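Local coordinates for protein glucosidase (Croceicoccus marinus, PDB 5Z3K) that probably hydrolyses O-glycosidic bonds as a beta-glucosidase of glycoside hydrolase family 39, at residues G230-D235 with L407-R412; S263-T268 with A285-Y290. All blocks are in the same frame, centred on the assembly; numbering follows the deposited sequence.

Contact 1 of 2, residues G230-D235 with L407-R412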
ATOM      1  N   GLY A 230       5.896   2.383 -10.920  1.00 15.30           N
ATOM      2  CA  GLY A 230       5.576   2.560 -12.329  1.00 15.06           C
ATOM      3  C   GLY A 230       6.471   3.522 -13.094  1.00 16.45           C
ATOM      4  O   GLY A 230       6.056   4.040 -14.133  1.00 17.35           O
ATOM      5  N   ASP A 231       7.693   3.782 -12.603  1.00 14.89           N
ATOM      6  CA  ASP A 231       8.505   4.854 -13.182  1.00 17.19           C
ATOM      7  C   ASP A 231       8.736   4.653 -14.670  1.00 17.97           C
ATOM      8  O   ASP A 231       8.665   5.606 -15.448  1.00 21.51           O
ATOM      9  CB  ASP A 231       9.859   4.952 -12.480  1.00 16.63           C
ATOM     10  CG  ASP A 231       9.739   5.420 -11.064  1.00 18.21           C
ATOM     11  OD1 ASP A 231       9.480   4.561 -10.208  1.00 20.89           O
ATOM     12  OD2 ASP A 231       9.905   6.631 -10.807  1.00 18.76           O
ATOM     13  N   ASN A 232       9.050   3.431 -15.081  1.00 18.01           N
ATOM     14  CA  ASN A 232       9.462   3.184 -16.454  1.00 16.41           C
ATOM     15  C   ASN A 232       8.338   2.626 -17.322  1.00 19.03           C
ATOM     16  O   ASN A 232       8.594   2.224 -18.464  1.00 19.85           O
ATOM     17  CB  ASN A 232      10.672   2.246 -16.471  1.00 16.93           C
ATOM     18  CG  ASN A 232      11.344   2.188 -17.831  1.00 20.42           C
ATOM     19  OD1 ASN A 232      11.510   1.111 -18.404  1.00 22.16           O
ATOM     20  ND2 ASN A 232      11.696   3.352 -18.372  1.00 24.04           N
ATOM     21  N   SER A 233       7.102   2.604 -16.818  1.00 17.78           N
ATOM     22  CA  SER A 233       5.962   2.119 -17.599  1.00 16.22           C
ATOM     23  C   SER A 233       4.786   3.090 -17.554  1.00 18.36           C
ATOM     24  O   SER A 233       4.012   3.201 -18.517  1.00 16.67           O
ATOM     25  CB  SER A 233       5.508   0.742 -17.088  1.00 17.01           C
ATOM     26  OG  SER A 233       4.664   0.871 -15.947  1.00 17.57           O
ATOM     27  N   ARG A 234       4.651   3.800 -16.433  1.00 18.77           N
ATOM     28  CA  ARG A 234       3.444   4.566 -16.103  1.00 17.21           C
ATOM     29  C   ARG A 234       2.174   3.758 -16.357  1.00 13.23           C
ATOM     30  O   ARG A 234       1.145   4.326 -16.723  1.00 14.16           O
ATOM     31  CB  ARG A 234       3.371   5.896 -16.869  1.00 15.51           C
ATOM     32  CG  ARG A 234       4.604   6.772 -16.789  1.00 25.35           C
ATOM     33  CD  ARG A 234       5.098   6.958 -15.385  1.00 22.29           C
ATOM     34  NE  ARG A 234       5.193   8.374 -15.063  1.00 26.62           N
ATOM     35  CZ  ARG A 234       6.323   9.007 -14.779  1.00 24.80           C
ATOM     36  NH1 ARG A 234       7.472   8.352 -14.758  1.00 28.03           N
ATOM     37  NH2 ARG A 234       6.294  10.294 -14.497  1.00 28.11           N
ATOM     38  N   ASP A 235       2.236   2.435 -16.171  1.00 13.22           N
ATOM     39  CA  ASP A 235       1.130   1.540 -16.516  1.00 12.85           C
ATOM     40  C   ASP A 235       0.509   1.008 -15.231  1.00 12.62           C
ATOM     41  O   ASP A 235       1.168   0.241 -14.506  1.00 12.37           O
ATOM     42  CB  ASP A 235       1.630   0.382 -17.397  1.00 14.45           C
ATOM     43  CG  ASP A 235       0.501  -0.496 -17.947  1.00 14.31           C
ATOM     44  OD1 ASP A 235      -0.657  -0.336 -17.503  1.00 15.54           O
ATOM     45  OD2 ASP A 235       0.779  -1.344 -18.847  1.00 15.38           O
ATOM     46  N   LEU A 407      17.088  -3.234 -13.189  1.00 30.55           N
ATOM     47  CA  LEU A 407      16.176  -4.301 -12.806  1.00 26.39           C
ATOM     48  C   LEU A 407      15.392  -4.759 -14.026  1.00 25.40           C
ATOM     49  O   LEU A 407      15.215  -4.010 -14.990  1.00 25.05           O
ATOM     50  CB  LEU A 407      15.209  -3.856 -11.697  1.00 23.88           C
ATOM     51  CG  LEU A 407      14.075  -2.905 -12.105  1.00 29.86           C
ATOM     52  CD1 LEU A 407      12.836  -3.147 -11.269  1.00 27.20           C
ATOM     53  CD2 LEU A 407      14.518  -1.458 -11.972  1.00 30.88           C
ATOM     54  N   ASN A 408      14.920  -6.005 -13.970  1.00 22.33           N
ATOM     55  CA  ASN A 408      14.050  -6.538 -15.012  1.00 20.87           C
ATOM     56  C   ASN A 408      12.645  -5.949 -14.879  1.00 27.57           C
ATOM     57  O   ASN A 408      12.098  -5.866 -13.775  1.00 20.80           O
ATOM     58  CB  ASN A 408      13.995  -8.061 -14.934  1.00 21.64           C
ATOM     59  CG  ASN A 408      15.337  -8.710 -15.248  1.00 25.38           C
ATOM     60  OD1 ASN A 408      16.195  -8.106 -15.895  1.00 26.40           O
ATOM     61  ND2 ASN A 408      15.528  -9.934 -14.773  1.00 24.61           N
ATOM     62  N   VAL A 409      12.073  -5.530 -16.005  1.00 21.82           N
ATOM     63  CA  VAL A 409      10.735  -4.938 -16.046  1.00 21.59           C
ATOM     64  C   VAL A 409       9.916  -5.758 -17.032  1.00 22.79           C
ATOM     65  O   VAL A 409      10.489  -6.320 -17.975  1.00 18.97           O
ATOM     66  CB  VAL A 409      10.777  -3.459 -16.464  1.00 23.36           C
ATOM     67  CG1 VAL A 409      11.353  -2.580 -15.349  1.00 21.37           C
ATOM     68  CG2 VAL A 409      11.559  -3.293 -17.757  1.00 23.30           C
ATOM     69  N   PRO A 410       8.601  -5.867 -16.865  1.00 22.54           N
ATOM     70  CA  PRO A 410       7.803  -6.625 -17.824  1.00 20.07           C
ATOM     71  C   PRO A 410       7.788  -5.931 -19.174  1.00 20.86           C
ATOM     72  O   PRO A 410       8.058  -4.725 -19.265  1.00 18.55           O
ATOM     73  CB  PRO A 410       6.403  -6.655 -17.186  1.00 23.08           C
ATOM     74  CG  PRO A 410       6.377  -5.525 -16.224  1.00 20.37           C
ATOM     75  CD  PRO A 410       7.787  -5.309 -15.765  1.00 17.54           C
ATOM     76  N   PRO A 411       7.515  -6.662 -20.251  1.00 20.05           N
ATOM     77  CA  PRO A 411       7.331  -6.001 -21.547  1.00 23.14           C
ATOM     78  C   PRO A 411       6.194  -4.997 -21.476  1.00 20.00           C
ATOM     79  O   PRO A 411       5.142  -5.257 -20.881  1.00 20.80           O
ATOM     80  CB  PRO A 411       6.998  -7.157 -22.496  1.00 24.88           C
ATOM     81  CG  PRO A 411       6.568  -8.279 -21.610  1.00 29.37           C
ATOM     82  CD  PRO A 411       7.336  -8.118 -20.339  1.00 22.51           C
ATOM     83  N   ARG A 412       6.412  -3.839 -22.081  1.00 18.73           N
ATOM     84  CA  ARG A 412       5.378  -2.819 -22.076  1.00 18.91           C
ATOM     85  C   ARG A 412       4.157  -3.284 -22.864  1.00 21.45           C
ATOM     86  O   ARG A 412       4.269  -4.004 -23.861  1.00 21.30           O
ATOM     87  CB  ARG A 412       5.917  -1.526 -22.660  1.00 19.70           C
ATOM     88  CG  ARG A 412       6.897  -0.833 -21.759  1.00 21.45           C
ATOM     89  CD  ARG A 412       7.420   0.381 -22.439  1.00 21.58           C
ATOM     90  NE  ARG A 412       8.211   1.184 -21.528  1.00 23.82           N
ATOM     91  CZ  ARG A 412       8.981   2.188 -21.915  1.00 24.96           C
ATOM     92  NH1 ARG A 412       9.052   2.505 -23.207  1.00 26.83           N
ATOM     93  NH2 ARG A 412       9.675   2.867 -21.014  1.00 20.22           N
TER
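Asn232 and Val409 bring the two backbones nearest, their CA atoms 8.2 Å apart, a gap that the long side chain of Arg412 crosses to reach the backbone carbonyl of Asn232. Residues 230-235 form the loop after strand 223-229 of the TIM barrel, and 407-412 takes in the end of strand 405-408, one of a two-stranded antiparallel sheet, and the loop after it. Arg412 does most of the bridging. Its CG lies anti to its carbonyl carbon (chi1 -71°) and the chain runs extended from CG to NE, which carries the guanidinium edge to the carbonyl of Asn232. Arg412 NH2 donates to Asn232 O at 2.8 Å (N-H...O angle 151°), coming in tilted from the carbonyl plane, while NE adds a weak bond to the same oxygen. NH1 turns to Thr385 O, so the long, many-handed arginine suits a place where two backbone carbonyls, Asn232 O and Thr385 O, lie within its reach. With alanine in its place, both carbonyls would probably lose these donors and the Asn232 turn would be held less firmly to 407-412. The Asn232 amide crosses the guanidinium with its plane turned 47°; its ND2 lies 3.4 Å from Arg412 NH2, two donors with no bond between them, and its OD1 instead accepts from Arg387. Branched Val409 also directs its CB at the loop, and its side chain touches Trp228 and Phe392. The loop keeps its own shape: Gly230 O accepts from the backbone nitrogens of Ser233 and Arg234, Arg234 NH1 reaches Asp231 O, and Ser233 makes an ST turn, its OG accepting from Asp235 N at 2.9 Å.

Contact 2 of 2, residues S263-T268 with A285-Y290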
ATOM      1  N   SER A 263       4.664  -4.299  -0.484  1.00 13.00           N
ATOM      2  CA  SER A 263       5.093  -3.406   0.594  1.00 13.61           C
ATOM      3  C   SER A 263       5.280  -1.963   0.149  1.00 12.37           C
ATOM      4  O   SER A 263       5.259  -1.059   0.998  1.00 11.62           O
ATOM      5  CB  SER A 263       6.402  -3.916   1.207  1.00 13.90           C
ATOM      6  OG  SER A 263       6.117  -4.905   2.178  1.00 16.24           O
ATOM      7  N   TYR A 264       5.510  -1.734  -1.145  1.00  9.93           N
ATOM      8  CA  TYR A 264       5.561  -0.402  -1.743  1.00 13.68           C
ATOM      9  C   TYR A 264       4.883  -0.490  -3.091  1.00 12.08           C
ATOM     10  O   TYR A 264       5.214  -1.380  -3.883  1.00 13.30           O
ATOM     11  CB  TYR A 264       6.975   0.113  -2.033  1.00 14.41           C
ATOM     12  CG  TYR A 264       7.969   0.339  -0.920  1.00 12.30           C
ATOM     13  CD1 TYR A 264       8.617  -0.727  -0.312  1.00 15.26           C
ATOM     14  CD2 TYR A 264       8.354   1.625  -0.572  1.00 12.87           C
ATOM     15  CE1 TYR A 264       9.579  -0.518   0.669  1.00 13.04           C
ATOM     16  CE2 TYR A 264       9.317   1.853   0.415  1.00 17.76           C
ATOM     17  CZ  TYR A 264       9.933   0.772   1.024  1.00 16.57           C
ATOM     18  OH  TYR A 264      10.899   0.986   2.004  1.00 16.62           O
ATOM     19  N   TRP A 265       4.005   0.455  -3.376  1.00 12.98           N
ATOM     20  CA  TRP A 265       3.526   0.625  -4.739  1.00 12.67           C
ATOM     21  C   TRP A 265       3.170   2.088  -4.936  1.00 12.11           C
ATOM     22  O   TRP A 265       2.612   2.730  -4.037  1.00  9.50           O
ATOM     23  CB  TRP A 265       2.342  -0.291  -5.054  1.00 10.90           C
ATOM     24  CG  TRP A 265       1.000   0.107  -4.499  1.00 11.03           C
ATOM     25  CD1 TRP A 265       0.438  -0.325  -3.338  1.00 11.46           C
ATOM     26  CD2 TRP A 265       0.026   0.960  -5.122  1.00 12.58           C
ATOM     27  NE1 TRP A 265      -0.810   0.220  -3.180  1.00 11.64           N
ATOM     28  CE2 TRP A 265      -1.091   1.013  -4.261  1.00 11.09           C
ATOM     29  CE3 TRP A 265      -0.012   1.681  -6.321  1.00  9.68           C
ATOM     30  CZ2 TRP A 265      -2.231   1.761  -4.557  1.00 11.05           C
ATOM     31  CZ3 TRP A 265      -1.152   2.432  -6.608  1.00 10.28           C
ATOM     32  CH2 TRP A 265      -2.241   2.460  -5.729  1.00  9.48           C
ATOM     33  N   SER A 266       3.492   2.597  -6.121  1.00 11.67           N
ATOM     34  CA  SER A 266       3.376   4.009  -6.433  1.00 15.79           C
ATOM     35  C   SER A 266       3.566   4.156  -7.932  1.00 17.27           C
ATOM     36  O   SER A 266       4.176   3.300  -8.574  1.00 14.12           O
ATOM     37  CB  SER A 266       4.432   4.831  -5.676  1.00 14.89           C
ATOM     38  OG  SER A 266       4.225   6.204  -5.894  1.00 23.88           O
HETATM   39  N   MSE A 267       3.057   5.250  -8.486  1.00 13.04           N
HETATM   40  CA  MSE A 267       3.387   5.500  -9.885  1.00 16.24           C
HETATM   41  C   MSE A 267       4.881   5.725 -10.035  1.00 16.00           C
HETATM   42  O   MSE A 267       5.460   5.312 -11.027  1.00 14.87           O
HETATM   43  CB  MSE A 267       2.644   6.693 -10.476  1.00 12.49           C
HETATM   44  CG  MSE A 267       2.941   6.821 -11.967  1.00 14.21           C
HETATM   45 SE   MSE A 267       1.778   8.075 -12.889  0.77 19.02          SE
HETATM   46  CE  MSE A 267       2.841   9.651 -12.640  1.00 13.60           C
ATOM     47  N   THR A 268       5.509   6.389  -9.061  1.00 13.95           N
ATOM     48  CA  THR A 268       6.937   6.672  -9.136  1.00 18.18           C
ATOM     49  C   THR A 268       7.608   6.361  -7.805  1.00 18.17           C
ATOM     50  O   THR A 268       7.032   6.591  -6.737  1.00 15.57           O
ATOM     51  CB  THR A 268       7.217   8.141  -9.523  1.00 13.71           C
ATOM     52  OG1 THR A 268       6.905   9.008  -8.430  1.00 16.31           O
ATOM     53  CG2 THR A 268       6.400   8.565 -10.744  1.00 15.78           C
ATOM     54  N   ALA A 285      -5.655   5.486  -8.736  1.00 12.24           N
ATOM     55  CA  ALA A 285      -7.000   4.922  -8.693  1.00 10.62           C
ATOM     56  C   ALA A 285      -7.138   3.747  -9.662  1.00 11.41           C
ATOM     57  O   ALA A 285      -7.699   2.703  -9.305  1.00 10.18           O
ATOM     58  CB  ALA A 285      -8.042   6.009  -8.982  1.00 10.58           C
ATOM     59  N   ALA A 286      -6.627   3.885 -10.887  1.00 11.91           N
ATOM     60  CA  ALA A 286      -6.688   2.758 -11.819  1.00 10.63           C
ATOM     61  C   ALA A 286      -5.866   1.577 -11.313  1.00 10.26           C
ATOM     62  O   ALA A 286      -6.273   0.419 -11.468  1.00 11.39           O
ATOM     63  CB  ALA A 286      -6.208   3.178 -13.212  1.00 11.47           C
ATOM     64  N   ALA A 287      -4.712   1.841 -10.696  1.00 10.92           N
ATOM     65  CA  ALA A 287      -3.882   0.745 -10.194  1.00 11.26           C
ATOM     66  C   ALA A 287      -4.597  -0.033  -9.095  1.00 11.29           C
ATOM     67  O   ALA A 287      -4.568  -1.270  -9.069  1.00  9.92           O
ATOM     68  CB  ALA A 287      -2.540   1.285  -9.677  1.00 10.28           C
ATOM     69  N   ALA A 288      -5.216   0.687  -8.150  1.00  9.92           N
ATOM     70  CA  ALA A 288      -6.012   0.029  -7.121  1.00 10.02           C
ATOM     71  C   ALA A 288      -7.120  -0.828  -7.732  1.00 10.71           C
ATOM     72  O   ALA A 288      -7.350  -1.958  -7.295  1.00  9.65           O
ATOM     73  CB  ALA A 288      -6.605   1.077  -6.178  1.00 10.90           C
ATOM     74  N   ILE A 289      -7.824  -0.305  -8.744  1.00 10.48           N
ATOM     75  CA  ILE A 289      -8.901  -1.078  -9.357  1.00  9.30           C
ATOM     76  C   ILE A 289      -8.343  -2.334 -10.012  1.00 12.97           C
ATOM     77  O   ILE A 289      -8.876  -3.437  -9.831  1.00 11.89           O
ATOM     78  CB  ILE A 289      -9.689  -0.215 -10.357  1.00  8.68           C
ATOM     79  CG1 ILE A 289     -10.432   0.882  -9.581  1.00 11.64           C
ATOM     80  CG2 ILE A 289     -10.675  -1.086 -11.153  1.00 10.99           C
ATOM     81  CD1 ILE A 289     -11.086   1.977 -10.440  1.00 12.07           C
ATOM     82  N   TYR A 290      -7.261  -2.189 -10.779  1.00 10.38           N
ATOM     83  CA  TYR A 290      -6.729  -3.353 -11.482  1.00 11.90           C
ATOM     84  C   TYR A 290      -6.163  -4.384 -10.512  1.00 12.45           C
ATOM     85  O   TYR A 290      -6.282  -5.586 -10.766  1.00 14.56           O
ATOM     86  CB  TYR A 290      -5.658  -2.935 -12.498  1.00 11.62           C
ATOM     87  CG  TYR A 290      -6.232  -2.225 -13.707  1.00 11.55           C
ATOM     88  CD1 TYR A 290      -7.421  -2.650 -14.289  1.00 12.34           C
ATOM     89  CD2 TYR A 290      -5.595  -1.110 -14.250  1.00 10.90           C
ATOM     90  CE1 TYR A 290      -7.961  -1.988 -15.385  1.00 13.26           C
ATOM     91  CE2 TYR A 290      -6.133  -0.435 -15.347  1.00 11.51           C
ATOM     92  CZ  TYR A 290      -7.310  -0.890 -15.912  1.00 13.72           C
ATOM     93  OH  TYR A 290      -7.841  -0.229 -16.995  1.00 13.56           O
TER
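Tyr290 OH is gripped by two groups, hydrogen-bonding to both Asp353 O and Gly356 N, and the helix that carries it presents Ala287 and Ala288, a little earlier in the chain, to the indole of Trp265. The bonds from Tyr290 N to Ala286 O (2.9 Å) and from Ile289 N to Ala285 O (3.1 Å) belong to the regular i to i+4 ladder that satisfies backbone groups inside a buried contact. The two elements are the seventh strand of the TIM barrel, 259-266, and the helix 277-291 that follows it, the first two members of a beta-alpha-beta unit completed by strand 298-301. Trp265 directs its CB at the helix, with CG set between the backbone N and the carbonyl carbon (chi1 77°), and the six-membered end of its ring system makes the contact. Trp265 CZ3 lies 3.6 Å from Ala287 CB, with CH2 of the same ring a little farther from that methyl. The methyl approaches the ring obliquely, and Trp265 CH2 is 4.2 Å from Ala288 N, so the ring reaches almost to the helix backbone. Alanine suits these helix positions because a single methyl lets the broad indole come so close; tryptophan suits the strand because one flat side chain can cover much of the gap between strand and helix. Phe239 and Phe301 meet the indole edge-to-face, and Leu284 and Met291 of the same helix also touch it. On another side of the helix Ala286, Ile289 and Tyr290 pack on Ala358 of strand 357-363, so the helix lies between the barrel and the separate beta sheet. Between these two segments the cohesion is apolar, which implies that fit probably depends on the close match of indole and methyl rather than on directional bonds.

How the contacts relate
From the N terminus, the chain leaves barrel strand 223-229 into 230-235, turns through helix 238-252, and climbs strand 259-266 to 263-268. Contact 2 closes a loop of 16 intervening residues by bringing helix 277-291 back against that strand. The chain completes the barrel, adds three strands of the nine-stranded sheet, 345-350, 357-363 and 369-376, and reaches 407-412, where contact 1 closes a loop of 171 residues. Contact 2 thus nests inside contact 1. Their centres lie about 13 Å apart, and they meet directly: Gly230 N probably donates to Ser266 O, joining neighbouring strand ends, while Asp231 packs on Thr268. Contact 2 ties strand to helix within the barrel; contact 1 ties the loop after strand 405-408 to a barrel loop.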